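Local coordinates for putative peptide ABC-transport system periplasmic peptide-binding protein (Campylobacter jejuni, PDB 4OEV) that binds a nickel(II) ion outside the cytoplasm for an ABC-type importer and may also take part in peptide transport, at residues 20-24 and 96-100. Residues are numbered along the deposited sequence; the frame is centred on the assembly and turned at random.
Sequences PAYSE and NNSSI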
loop_
_atom_site.group_PDB
_atom_site.type_symbol
_atom_site.label_atom_id
_atom_site.label_comp_id
_atom_site.label_asym_id
_atom_site.label_seq_id
_atom_site.Cartn_x
_atom_site.Cartn_y
_atom_site.Cartn_z
ATOM N N PRO A 20 6.152 13.956 1.714
ATOM C CA PRO A 20 6.563 12.646 2.239
ATOM C C PRO A 20 6.015 12.337 3.663
ATOM O O PRO A 20 5.716 11.184 3.935
ATOM C CB PRO A 20 8.093 12.745 2.248
ATOM C CG PRO A 20 8.406 13.749 1.184
ATOM C CD PRO A 20 7.228 14.621 0.956
ATOM N N ALA A 21 5.869 13.348 4.529
ATOM C CA ALA A 21 5.392 13.101 5.892
ATOM C C ALA A 21 3.966 12.528 5.930
ATOM O O ALA A 21 3.577 11.941 6.958
ATOM C CB ALA A 21 5.445 14.359 6.706
ATOM N N TYR A 22 3.206 12.701 4.839
ATOM C CA TYR A 22 1.806 12.235 4.760
ATOM C C TYR A 22 1.615 11.170 3.668
ATOM O O TYR A 22 0.475 10.869 3.246
ATOM C CB TYR A 22 0.857 13.464 4.545
ATOM C CG TYR A 22 1.127 14.481 5.633
ATOM C CD1 TYR A 22 0.751 14.199 6.956
ATOM C CD2 TYR A 22 1.795 15.659 5.371
ATOM C CE1 TYR A 22 1.016 15.066 7.976
ATOM C CE2 TYR A 22 2.085 16.582 6.417
ATOM C CZ TYR A 22 1.684 16.267 7.706
ATOM O OH TYR A 22 1.918 17.100 8.763
ATOM N N SER A 23 2.723 10.525 3.289
ATOM C CA SER A 23 2.653 9.380 2.377
ATOM C C SER A 23 1.797 8.233 2.941
ATOM O O SER A 23 2.082 7.742 4.034
ATOM C CB SER A 23 4.013 8.799 2.137
ATOM O OG SER A 23 3.903 7.652 1.322
ATOM N N GLU A 24 0.818 7.765 2.170
ATOM C CA GLU A 24 0.043 6.596 2.576
ATOM C C GLU A 24 0.232 5.430 1.617
ATOM O O GLU A 24 -0.611 4.544 1.558
ATOM C CB GLU A 24 -1.452 6.936 2.694
ATOM C CG GLU A 24 -1.710 7.873 3.869
ATOM C CD GLU A 24 -3.172 7.991 4.214
ATOM O OE1 GLU A 24 -4.012 8.133 3.298
ATOM O OE2 GLU A 24 -3.490 7.860 5.408
ATOM N N ASN A 96 3.092 16.744 14.258
ATOM C CA ASN A 96 2.960 16.717 12.798
ATOM C C ASN A 96 1.975 15.667 12.285
ATOM O O ASN A 96 1.597 15.715 11.107
ATOM C CB ASN A 96 4.303 16.489 12.107
ATOM C CG ASN A 96 5.199 17.683 12.200
ATOM O OD1 ASN A 96 4.711 18.810 12.266
ATOM N ND2 ASN A 96 6.511 17.460 12.189
ATOM N N ASN A 97 1.537 14.752 13.153
ATOM C CA ASN A 97 0.544 13.723 12.777
ATOM C C ASN A 97 0.910 12.940 11.521
ATOM O O ASN A 97 0.056 12.648 10.682
ATOM C CB ASN A 97 -0.848 14.357 12.617
ATOM C CG ASN A 97 -1.236 15.169 13.840
ATOM O OD1 ASN A 97 -1.405 14.618 14.911
ATOM N ND2 ASN A 97 -1.315 16.497 13.691
ATOM N N SER A 98 2.176 12.544 11.433
ATOM C CA SER A 98 2.726 11.935 10.224
ATOM C C SER A 98 2.144 10.566 9.957
ATOM O O SER A 98 1.941 9.800 10.890
ATOM C CB SER A 98 4.244 11.836 10.332
ATOM O OG SER A 98 4.745 11.158 9.191
ATOM N N SER A 99 1.870 10.256 8.685
ATOM C CA SER A 99 1.313 8.953 8.302
ATOM C C SER A 99 2.372 7.845 8.523
ATOM O O SER A 99 2.056 6.659 8.621
ATOM C CB SER A 99 0.896 8.992 6.821
ATOM O OG SER A 99 2.090 9.288 6.079
ATOM N N ILE A 100 3.631 8.258 8.616
ATOM C CA ILE A 100 4.738 7.309 8.755
ATOM C C ILE A 100 5.397 7.468 10.135
ATOM O O ILE A 100 6.487 6.966 10.368
ATOM C CB ILE A 100 5.800 7.492 7.622
ATOM C CG1 ILE A 100 6.329 8.918 7.614
ATOM C CG2 ILE A 100 5.182 7.169 6.260
ATOM C CD1 ILE A 100 7.198 9.237 6.413
#
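An ST turn at Ser98, in the loop that leads from helix 81-92 to helix 101-104 of this solute-binding protein, docks against segment 20-24, which opens with a short 3-10 turn at 20-21. At its centre Ala21 O takes two bonds, both in its carbonyl plane: one from Ser98 OG at 2.6 Å, on a lone pair, the other from Ser99 N at 3.0 Å. The torsion that sets Ser98 OG opposite its own backbone N (chi1 176°) lets the hydroxyl serve twice, giving to Ala21 O while accepting from Ile100 N at 3.2 Å to close the ST turn. Tyr22 lies alongside the loop and its phenol OH donates to a lone pair of Asn96 O, 2.7 Å away; Asn97 O sits at the ring edge, 3.8 Å from CE1. Arg17 adds a cation-pi contact to the same ring. On the other flank Ser99 OG gives a 2.6 Å bond to Ser23 O, approaching from above the carbonyl plane, about 50° out of it. Ile100 CD1 rests 3.5 Å from Pro20 O in van der Waals contact; the apolar packing is that of Ile100 and Ala21 on Phe91 of helix 81-92. The Glu24 end runs toward the metal site, its side chain about 8 Å from the bound nickel and its O hydrogen-bonded to ND1 of the nickel ligand His26. Every bond across the interface ends on a backbone carbonyl, and three of the four donors are hydroxyls, whose rotation this should restrict in a largely buried setting.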